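Local coordinates for protein bifunctional enzyme IspD/IspF (Campylobacter jejuni, PDB 1W55) that makes 4-diphosphocytidyl-2-C-methyl-D-erythritol from CTP and methylerythritol phosphate, and cyclises its 2-phosphate derivative with release of CMP, two steps of isoprenoid precursor biosynthesis, at residues A[7-12]-A[78-83]; A[49-54]-A[85-90]; A[97-102]-A[145-150]. All coordinates share one frame; numbering follows the deposited sequence.

All three contacts lie in the cytidylyltransferase part of the chain and reach one mixed sheet. Interactions 1 and 2 use neighbouring strands of it, joined by backbone bonds between Met8 and both Val51 and Thr53: helix 76-84 packs on strand 4-9 in the first, the loop after that helix on strand 50-54 in the second. Interaction 1 is buried and apolar, and its far end opens onto bound CMP. Interaction 2, away from the annotated sites, is only partly buried and adds a lysine at its margin. Interaction 3, also buried, is built round an arginine near the nucleotide; Val97 N bonds to Leu9 O and so ties it to interaction 1.

Interaction 1: residues A[7-12]-A[78-83]; sequences IMLAAG and ESLKKA. With C (cytidine-5'-monophosphate), chain D.
Leu9 and Ser79 meet across the contact right beside the bound cytidine monophosphate, CD2 of the leucine resting 4.3 Å from Ser79 CB. The same leucine methyl packs on the backbone of Leu80, 3.9 Å from its N. Ser79 then turns to the base: its OG, placed beside the backbone N by a chi1 of -57°, gives a hydrogen bond of 2.7 Å to N3 of the nucleotide. From the 7-12 side, Ala11 N reaches the base O2 at 3.1 Å, with an N-H...O angle of 147°, while the ribose hydroxyls O3' and O2' donate to the carbonyl oxygens of Leu9 and Ala11, respectively. The ribose hydroxyls are thus held here by backbone carbonyls, the base by one backbone N-H and a serine side chain, and the Ala11 methyl packs beside the base, 3.5 Å from O2.

This is the nucleotide-binding end of a Rossmann-like GT-A fold, as in other IspD cytidylyltransferases: strand 4-9 ends in a loop that cradles the nucleotide, and helix 76-84 covers the strand, running nearly antiparallel to it at 155°. Farther from the nucleotide the interface becomes wholly apolar. Ile7 and Leu80 cross at about a right angle, with their CD1 methyls 3.8 Å apart. CG2 of Ile7 meets Ala83 CB at the same separation, and the small alanine lets the isoleucine come close to the helix.

Behind this first shell, Ser79 OG is also hydrogen-bonded to Gly73 N, which helps fix the hydroxyl against the base. Thr53 OG1, from the adjoining strand 50-54, accepts from Ala10 N and also bonds to the base O2, so it is itself a ligand contact. Lys191 of the same chain and Arg139 of the second subunit bond to the nucleotide as well.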
loop_
_atom_site.group_PDB
_atom_site.type_symbol
_atom_site.label_atom_id
_atom_site.label_comp_id
_atom_site.label_asym_id
_atom_site.label_seq_id
_atom_site.Cartn_x
_atom_site.Cartn_y
_atom_site.Cartn_z
ATOM N N ILE A 7 -27.054 21.583 -14.493
ATOM C CA ILE A 7 -26.589 21.619 -15.878
ATOM C C ILE A 7 -25.104 21.280 -15.924
ATOM O O ILE A 7 -24.270 21.988 -15.340
ATOM C CB ILE A 7 -26.847 22.991 -16.550
ATOM C CG1 ILE A 7 -28.349 23.319 -16.596
ATOM C CG2 ILE A 7 -26.234 23.016 -17.959
ATOM C CD1 ILE A 7 -28.654 24.753 -17.085
ATOM N N MET A 8 -24.784 20.180 -16.604
ATOM C CA MET A 8 -23.395 19.794 -16.841
ATOM C C MET A 8 -22.983 20.286 -18.219
ATOM O O MET A 8 -23.618 19.966 -19.223
ATOM C CB MET A 8 -23.214 18.271 -16.733
ATOM C CG MET A 8 -23.533 17.676 -15.356
ATOM S SD MET A 8 -22.544 18.348 -13.986
ATOM C CE MET A 8 -20.870 17.853 -14.483
ATOM N N LEU A 9 -21.918 21.072 -18.269
ATOM C CA LEU A 9 -21.482 21.650 -19.535
ATOM C C LEU A 9 -20.409 20.763 -20.166
ATOM O O LEU A 9 -19.301 20.698 -19.670
ATOM C CB LEU A 9 -20.978 23.089 -19.318
ATOM C CG LEU A 9 -22.057 24.107 -18.899
ATOM C CD1 LEU A 9 -21.433 25.415 -18.512
ATOM C CD2 LEU A 9 -23.105 24.336 -20.008
ATOM N N ALA A 10 -20.747 20.095 -21.262
ATOM C CA ALA A 10 -19.894 19.050 -21.824
ATOM C C ALA A 10 -19.792 19.113 -23.347
ATOM O O ALA A 10 -19.374 18.138 -23.976
ATOM C CB ALA A 10 -20.408 17.674 -21.394
ATOM N N ALA A 11 -20.171 20.247 -23.934
ATOM C CA ALA A 11 -20.104 20.418 -25.387
ATOM C C ALA A 11 -18.813 21.102 -25.824
ATOM O O ALA A 11 -17.980 21.470 -25.001
ATOM C CB ALA A 11 -21.331 21.186 -25.901
ATOM N N GLY A 12 -18.655 21.260 -27.134
ATOM C CA GLY A 12 -17.470 21.873 -27.708
ATOM C C GLY A 12 -16.286 20.925 -27.792
ATOM O O GLY A 12 -16.232 19.898 -27.101
ATOM N N GLU A 78 -23.443 30.145 -24.635
ATOM C CA GLU A 78 -24.528 29.704 -25.512
ATOM C C GLU A 78 -25.048 28.306 -25.193
ATOM O O GLU A 78 -26.263 28.098 -25.176
ATOM C CB GLU A 78 -24.197 29.817 -27.000
ATOM C CG GLU A 78 -25.485 29.874 -27.820
ATOM C CD GLU A 78 -25.296 29.851 -29.326
ATOM O OE1 GLU A 78 -24.172 29.622 -29.819
ATOM O OE2 GLU A 78 -26.308 30.068 -30.025
ATOM N N SER A 79 -24.157 27.350 -24.947
ATOM C CA SER A 79 -24.610 26.026 -24.506
ATOM C C SER A 79 -25.445 26.151 -23.241
ATOM O O SER A 79 -26.513 25.551 -23.130
ATOM C CB SER A 79 -23.430 25.083 -24.269
ATOM O OG SER A 79 -22.643 24.960 -25.442
ATOM N N LEU A 80 -24.957 26.960 -22.305
ATOM C CA LEU A 80 -25.635 27.207 -21.037
ATOM C C LEU A 80 -27.028 27.816 -21.239
ATOM O O LEU A 80 -28.011 27.350 -20.655
ATOM C CB LEU A 80 -24.773 28.116 -20.137
ATOM C CG LEU A 80 -25.347 28.417 -18.741
ATOM C CD1 LEU A 80 -25.857 27.145 -18.021
ATOM C CD2 LEU A 80 -24.317 29.140 -17.883
ATOM N N LYS A 81 -27.096 28.855 -22.069
ATOM C CA LYS A 81 -28.349 29.550 -22.350
ATOM C C LYS A 81 -29.396 28.599 -22.919
ATOM O O LYS A 81 -30.566 28.630 -22.511
ATOM C CB LYS A 81 -28.101 30.734 -23.300
ATOM C CG LYS A 81 -29.362 31.368 -23.887
ATOM C CD LYS A 81 -29.024 32.568 -24.769
ATOM C CE LYS A 81 -30.240 33.479 -24.951
ATOM N NZ LYS A 81 -29.823 34.825 -25.439
ATOM N N LYS A 82 -28.980 27.748 -23.854
ATOM C CA LYS A 82 -29.891 26.764 -24.440
ATOM C C LYS A 82 -30.372 25.760 -23.399
ATOM O O LYS A 82 -31.556 25.439 -23.348
ATOM C CB LYS A 82 -29.238 26.037 -25.615
ATOM C CG LYS A 82 -28.921 26.930 -26.814
ATOM C CD LYS A 82 -28.023 26.207 -27.814
ATOM C CE LYS A 82 -28.786 25.094 -28.545
ATOM N NZ LYS A 82 -27.939 24.410 -29.563
ATOM N N ALA A 83 -29.462 25.282 -22.556
ATOM C CA ALA A 83 -29.826 24.302 -21.527
ATOM C C ALA A 83 -30.748 24.893 -20.463
ATOM O O ALA A 83 -31.592 24.184 -19.909
ATOM C CB ALA A 83 -28.580 23.704 -20.888
HETATM O OP3 C D . -12.906 26.028 -20.207
HETATM P P C D . -13.903 26.291 -21.310
HETATM O OP1 C D . -13.383 25.900 -22.670
HETATM O OP2 C D . -14.591 27.635 -21.232
HETATM O "O5'" C D . -15.055 25.186 -21.082
HETATM C "C5'" C D . -15.808 25.120 -19.881
HETATM C "C4'" C D . -16.901 24.057 -20.008
HETATM O "O4'" C D . -17.929 24.470 -20.916
HETATM C "C3'" C D . -16.372 22.732 -20.520
HETATM O "O3'" C D . -16.911 21.723 -19.687
HETATM C "C2'" C D . -16.918 22.601 -21.926
HETATM O "O2'" C D . -17.181 21.253 -22.298
HETATM C "C1'" C D . -18.189 23.432 -21.861
HETATM N N1 C D . -18.495 24.016 -23.166
HETATM C C2 C D . -19.780 23.822 -23.701
HETATM O O2 C D . -20.643 23.163 -23.060
HETATM N N3 C D . -20.064 24.358 -24.905
HETATM C C4 C D . -19.131 25.058 -25.606
HETATM N N4 C D . -19.443 25.579 -26.822
HETATM C C5 C D . -17.855 25.254 -25.089
HETATM C C6 C D . -17.558 24.713 -23.845
#

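Interaction 2: residues A[49-54]-A[85-90]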
loop_
_atom_site.group_PDB
_atom_site.type_symbol
_atom_site.label_atom_id
_atom_site.label_comp_id
_atom_site.label_asym_id
_atom_site.label_seq_id
_atom_site.Cartn_x
_atom_site.Cartn_y
_atom_site.Cartn_z
ATOM N N LYS A 49 -33.941 18.105 -12.222
ATOM C CA LYS A 49 -33.635 17.773 -13.597
ATOM C C LYS A 49 -32.117 17.812 -13.732
ATOM O O LYS A 49 -31.444 18.588 -13.040
ATOM C CB LYS A 49 -34.289 18.796 -14.527
ATOM C CG LYS A 49 -34.445 18.334 -15.963
ATOM C CD LYS A 49 -34.962 19.449 -16.851
ATOM C CE LYS A 49 -36.483 19.410 -16.959
ATOM N NZ LYS A 49 -36.948 19.473 -18.374
ATOM N N ILE A 50 -31.583 16.952 -14.595
ATOM C CA ILE A 50 -30.165 16.982 -14.939
ATOM C C ILE A 50 -30.001 17.134 -16.452
ATOM O O ILE A 50 -30.470 16.302 -17.232
ATOM C CB ILE A 50 -29.417 15.735 -14.391
ATOM C CG1 ILE A 50 -29.579 15.660 -12.872
ATOM C CG2 ILE A 50 -27.938 15.806 -14.741
ATOM C CD1 ILE A 50 -29.348 14.285 -12.269
ATOM N N VAL A 51 -29.349 18.219 -16.851
ATOM C CA VAL A 51 -29.119 18.505 -18.263
ATOM C C VAL A 51 -27.632 18.415 -18.589
ATOM O O VAL A 51 -26.788 18.867 -17.819
ATOM C CB VAL A 51 -29.703 19.890 -18.667
ATOM C CG1 VAL A 51 -29.496 20.172 -20.165
ATOM C CG2 VAL A 51 -31.195 19.966 -18.313
ATOM N N VAL A 52 -27.318 17.796 -19.716
ATOM C CA VAL A 52 -25.946 17.742 -20.212
ATOM C C VAL A 52 -25.901 18.347 -21.613
ATOM O O VAL A 52 -26.608 17.897 -22.510
ATOM C CB VAL A 52 -25.404 16.289 -20.276
ATOM C CG1 VAL A 52 -23.947 16.268 -20.752
ATOM C CG2 VAL A 52 -25.544 15.582 -18.930
ATOM N N THR A 53 -25.069 19.367 -21.801
ATOM C CA THR A 53 -24.874 19.906 -23.141
ATOM C C THR A 53 -23.833 19.056 -23.849
ATOM O O THR A 53 -22.862 18.617 -23.234
ATOM C CB THR A 53 -24.437 21.382 -23.112
ATOM O OG1 THR A 53 -23.115 21.474 -22.572
ATOM C CG2 THR A 53 -25.301 22.200 -22.161
ATOM N N SER A 54 -24.035 18.835 -25.144
ATOM C CA SER A 54 -23.262 17.842 -25.856
ATOM C C SER A 54 -23.090 18.186 -27.338
ATOM O O SER A 54 -23.967 18.788 -27.943
ATOM C CB SER A 54 -23.934 16.469 -25.703
ATOM O OG SER A 54 -23.149 15.455 -26.315
ATOM N N GLU A 85 -33.235 26.876 -20.868
ATOM C CA GLU A 85 -34.627 26.847 -21.325
ATOM C C GLU A 85 -35.335 25.553 -20.909
ATOM O O GLU A 85 -36.563 25.451 -20.997
ATOM C CB GLU A 85 -34.724 27.080 -22.841
ATOM C CG GLU A 85 -34.423 28.514 -23.262
ATOM C CD GLU A 85 -35.311 29.548 -22.563
ATOM O OE1 GLU A 85 -36.492 29.697 -22.958
ATOM O OE2 GLU A 85 -34.833 30.215 -21.614
ATOM N N LEU A 86 -34.554 24.586 -20.431
ATOM C CA LEU A 86 -35.086 23.326 -19.925
ATOM C C LEU A 86 -35.370 23.379 -18.409
ATOM O O LEU A 86 -36.013 22.482 -17.855
ATOM C CB LEU A 86 -34.115 22.182 -20.264
ATOM C CG LEU A 86 -34.399 21.196 -21.417
ATOM C CD1 LEU A 86 -35.220 21.784 -22.576
ATOM C CD2 LEU A 86 -33.107 20.544 -21.947
ATOM N N ILE A 87 -34.906 24.437 -17.749
ATOM C CA ILE A 87 -34.972 24.532 -16.291
ATOM C C ILE A 87 -36.110 25.436 -15.834
ATOM O O ILE A 87 -36.261 26.550 -16.337
ATOM C CB ILE A 87 -33.623 25.058 -15.717
ATOM C CG1 ILE A 87 -32.432 24.268 -16.287
ATOM C CG2 ILE A 87 -33.639 25.071 -14.173
ATOM C CD1 ILE A 87 -32.461 22.771 -16.011
ATOM N N ASP A 88 -36.901 24.955 -14.875
ATOM C CA ASP A 88 -37.956 25.780 -14.280
ATOM C C ASP A 88 -37.913 25.833 -12.748
ATOM O O ASP A 88 -38.812 26.391 -12.124
ATOM C CB ASP A 88 -39.353 25.391 -14.809
ATOM C CG ASP A 88 -39.735 23.946 -14.496
ATOM O OD1 ASP A 88 -39.350 23.420 -13.426
ATOM O OD2 ASP A 88 -40.439 23.260 -15.268
ATOM N N SER A 89 -36.870 25.256 -12.155
ATOM C CA SER A 89 -36.655 25.345 -10.713
ATOM C C SER A 89 -36.026 26.694 -10.370
ATOM O O SER A 89 -35.373 27.305 -11.221
ATOM C CB SER A 89 -35.781 24.180 -10.210
ATOM O OG SER A 89 -34.439 24.258 -10.692
ATOM N N GLU A 90 -36.229 27.151 -9.132
ATOM C CA GLU A 90 -35.695 28.431 -8.666
ATOM C C GLU A 90 -34.168 28.530 -8.792
ATOM O O GLU A 90 -33.628 29.589 -9.132
ATOM C CB GLU A 90 -36.100 28.696 -7.206
ATOM C CG GLU A 90 -35.950 30.161 -6.789
ATOM C CD GLU A 90 -36.199 30.423 -5.306
ATOM O OE1 GLU A 90 -36.738 29.539 -4.605
ATOM O OE2 GLU A 90 -35.855 31.532 -4.834
#
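Lys49 NZ is held by two groups: it forms a salt bridge with Glu68 OE1, its stronger partner, and a weak hydrogen bond of 3.2 Å to the backbone O of Leu86. The lysine chain leaves its backbone with CG anti to N (chi1 -161°) and then bends at chi3 and chi4, which lays CD and CE alongside that same carbonyl oxygen, with Leu86 O 3.4 Å from CD. The methylenes therefore pass close to the oxygen to which NZ donates weakly.

Inward of the lysine, Val51 points from strand 50-54 at the loop that follows helix 76-84 and offers its two methyls to different residues. CG1 lies 4.0 Å from Leu86 CD2, and CG2 is 3.8 Å from Ile87 CD1; both pairs cross obliquely. Leu86 CD2 also sits close to CG2, so Leu86 CD2 touches both branches of the valine. Val51 is backed by Ala83 of the helix and Ile70 of strand 68-71, whereas Ile87 continues onto Ile7. The loop thus closes the beta-alpha-beta crossover from strand 68-71 through helix 76-84 to the parallel strand 91-96.

A second ion pair, between Asp88 OD1 and Lys48 NZ, lies nearby. The chemistry implies an apolar patch of Val51, Leu86 and Ile87, bordered by a lysine whose charge is probably balanced chiefly by Glu68.

Interaction 3: residues A[97-102]-A[145-150]. With EDO (1,2-ethanediol), chain F.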
loop_
_atom_site.group_PDB
_atom_site.type_symbol
_atom_site.label_atom_id
_atom_site.label_comp_id
_atom_site.label_asym_id
_atom_site.label_seq_id
_atom_site.Cartn_x
_atom_site.Cartn_y
_atom_site.Cartn_z
ATOM N N VAL A 97 -17.864 19.750 -17.040
ATOM C CA VAL A 97 -17.570 18.311 -16.852
ATOM C C VAL A 97 -16.097 18.072 -16.615
ATOM O O VAL A 97 -15.728 17.083 -15.991
ATOM C CB VAL A 97 -17.980 17.360 -18.033
ATOM C CG1 VAL A 97 -19.425 16.991 -17.972
ATOM C CG2 VAL A 97 -17.569 17.897 -19.393
ATOM N N ALA A 98 -15.256 18.966 -17.122
ATOM C CA ALA A 98 -13.813 18.807 -17.000
ATOM C C ALA A 98 -13.310 19.035 -15.573
ATOM O O ALA A 98 -12.148 18.770 -15.283
ATOM C CB ALA A 98 -13.077 19.701 -17.999
ATOM N N ARG A 99 -14.193 19.508 -14.694
ATOM C CA ARG A 99 -13.936 19.534 -13.248
ATOM C C ARG A 99 -14.506 18.256 -12.627
ATOM O O ARG A 99 -15.657 18.211 -12.169
ATOM C CB ARG A 99 -14.557 20.779 -12.605
ATOM C CG ARG A 99 -13.925 22.062 -13.084
ATOM C CD ARG A 99 -14.562 23.306 -12.501
ATOM N NE ARG A 99 -14.161 24.533 -13.181
ATOM C CZ ARG A 99 -13.024 25.194 -12.954
ATOM N NH1 ARG A 99 -12.156 24.761 -12.048
ATOM N NH2 ARG A 99 -12.762 26.309 -13.626
ATOM N N VAL A 100 -13.685 17.213 -12.624
ATOM C CA VAL A 100 -14.186 15.853 -12.446
ATOM C C VAL A 100 -14.384 15.427 -10.998
ATOM O O VAL A 100 -15.381 14.786 -10.685
ATOM C CB VAL A 100 -13.305 14.820 -13.196
ATOM C CG1 VAL A 100 -13.973 13.476 -13.201
ATOM C CG2 VAL A 100 -13.084 15.263 -14.615
ATOM N N LEU A 101 -13.456 15.803 -10.127
ATOM C CA LEU A 101 -13.415 15.279 -8.762
ATOM C C LEU A 101 -13.969 16.221 -7.687
ATOM O O LEU A 101 -13.518 16.184 -6.534
ATOM C CB LEU A 101 -11.980 14.896 -8.394
ATOM C CG LEU A 101 -11.275 13.779 -9.181
ATOM C CD1 LEU A 101 -9.839 13.619 -8.682
ATOM C CD2 LEU A 101 -12.028 12.458 -9.098
ATOM N N VAL A 102 -14.939 17.049 -8.058
ATOM C CA VAL A 102 -15.586 17.961 -7.117
ATOM C C VAL A 102 -16.098 17.176 -5.913
ATOM O O VAL A 102 -16.830 16.198 -6.073
ATOM C CB VAL A 102 -16.761 18.731 -7.776
ATOM C CG1 VAL A 102 -17.523 19.518 -6.729
ATOM C CG2 VAL A 102 -16.250 19.666 -8.882
ATOM N N ILE A 145 -11.545 31.562 -10.275
ATOM C CA ILE A 145 -12.892 31.069 -10.069
ATOM C C ILE A 145 -13.033 29.618 -10.537
ATOM O O ILE A 145 -12.416 29.187 -11.516
ATOM C CB ILE A 145 -13.943 31.986 -10.764
ATOM C CG1 ILE A 145 -13.776 33.455 -10.341
ATOM C CG2 ILE A 145 -15.343 31.507 -10.472
ATOM C CD1 ILE A 145 -14.023 33.743 -8.840
ATOM N N GLN A 146 -13.859 28.875 -9.818
ATOM C CA GLN A 146 -14.094 27.480 -10.121
ATOM C C GLN A 146 -15.598 27.270 -10.252
ATOM O O GLN A 146 -16.390 28.216 -10.167
ATOM C CB GLN A 146 -13.518 26.580 -9.014
ATOM C CG GLN A 146 -11.993 26.648 -8.825
ATOM C CD GLN A 146 -11.487 25.613 -7.815
ATOM O OE1 GLN A 146 -12.041 25.485 -6.715
ATOM N NE2 GLN A 146 -10.449 24.862 -8.193
ATOM N N THR A 147 -15.960 26.009 -10.404
ATOM C CA THR A 147 -17.313 25.534 -10.649
ATOM C C THR A 147 -17.372 24.296 -9.698
ATOM O O THR A 147 -16.294 23.793 -9.348
ATOM C CB THR A 147 -17.330 25.202 -12.174
ATOM O OG1 THR A 147 -18.101 26.167 -12.912
ATOM C CG2 THR A 147 -17.899 23.899 -12.500
ATOM N N PRO A 148 -18.532 23.797 -9.231
ATOM C CA PRO A 148 -19.892 24.251 -9.565
ATOM C C PRO A 148 -20.266 25.644 -9.066
ATOM O O PRO A 148 -19.685 26.154 -8.108
ATOM C CB PRO A 148 -20.804 23.223 -8.866
ATOM C CG PRO A 148 -19.910 22.090 -8.415
ATOM C CD PRO A 148 -18.544 22.678 -8.272
ATOM N N GLN A 149 -21.233 26.256 -9.744
ATOM C CA GLN A 149 -21.722 27.572 -9.370
ATOM C C GLN A 149 -23.239 27.457 -9.277
ATOM O O GLN A 149 -23.865 26.828 -10.127
ATOM C CB GLN A 149 -21.310 28.617 -10.414
ATOM C CG GLN A 149 -19.795 28.796 -10.579
ATOM C CD GLN A 149 -19.395 29.881 -11.582
ATOM O OE1 GLN A 149 -19.873 29.899 -12.718
ATOM N NE2 GLN A 149 -18.489 30.766 -11.170
ATOM N N ILE A 150 -23.827 28.023 -8.229
ATOM C CA ILE A 150 -25.279 28.012 -8.084
ATOM C C ILE A 150 -25.822 29.415 -8.313
ATOM O O ILE A 150 -25.318 30.390 -7.736
ATOM C CB ILE A 150 -25.716 27.508 -6.681
ATOM C CG1 ILE A 150 -25.112 26.150 -6.366
ATOM C CG2 ILE A 150 -27.234 27.407 -6.596
ATOM C CD1 ILE A 150 -25.205 25.783 -4.883
HETATM C C1 EDO F . -15.384 28.527 -15.467
HETATM O O1 EDO F . -14.514 27.497 -15.913
HETATM C C2 EDO F . -14.910 29.047 -14.128
HETATM O O2 EDO F . -13.535 29.345 -14.212
#
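The side chain of Arg99 crosses that of Thr147 at about a right angle, and its CD comes within 3.4 Å of Thr147 CB. In the GT-A-type fold of the cytidylyltransferase domain this joins the loop after strand 91-96 to the turn between strands 142-145 and 149-152, close to the nucleotide site. The arginine runs extended from CG to NE, and its guanidinium reaches the backbone at Gln146. There one face of the flat group lies on the chain, with Gln146 CA 3.7 Å above the plane, over its centre, and Thr147 N offset toward the rim. NH1 rests near Gln146 CG, whose side chain crosses the arginine at a slant, the guanidinium and amide planes 69° apart. The amide itself turns elsewhere, its NE2 bonding to Glu186 O.

The guanidinium nitrogens are used in several directions. NE pairs with Asp96 OD2, NH1 bonds to Ala189 O, and NH2 forms a salt bridge with Asp128 OD1 of the second subunit, so the group is held in its orientation and tied into the dimer contact. The surrounding acids probably stabilise its charge. The Arg99 side chain also touches Lys191, which is predicted to position the substrate methylerythritol phosphate for nucleophilic attack.

Beyond the arginine the contact is apolar. The methyls of Val102 meet CD of the Pro148 ring, with Val102 CG1 3.7 Å from Pro148 CD. The cis peptide bond before Pro148 shapes the turn at this point, and Leu41 of helix 33-42 backs the valine.

A 1,2-ethanediol molecule, probably from the crystallisation liquor, spans the two segments: Arg99 NH2 donates in the guanidinium plane to its O1 over 3.1 Å, at an angle of 170°, while O2 of the ethanediol donates to Ile145 O at 2.9 Å.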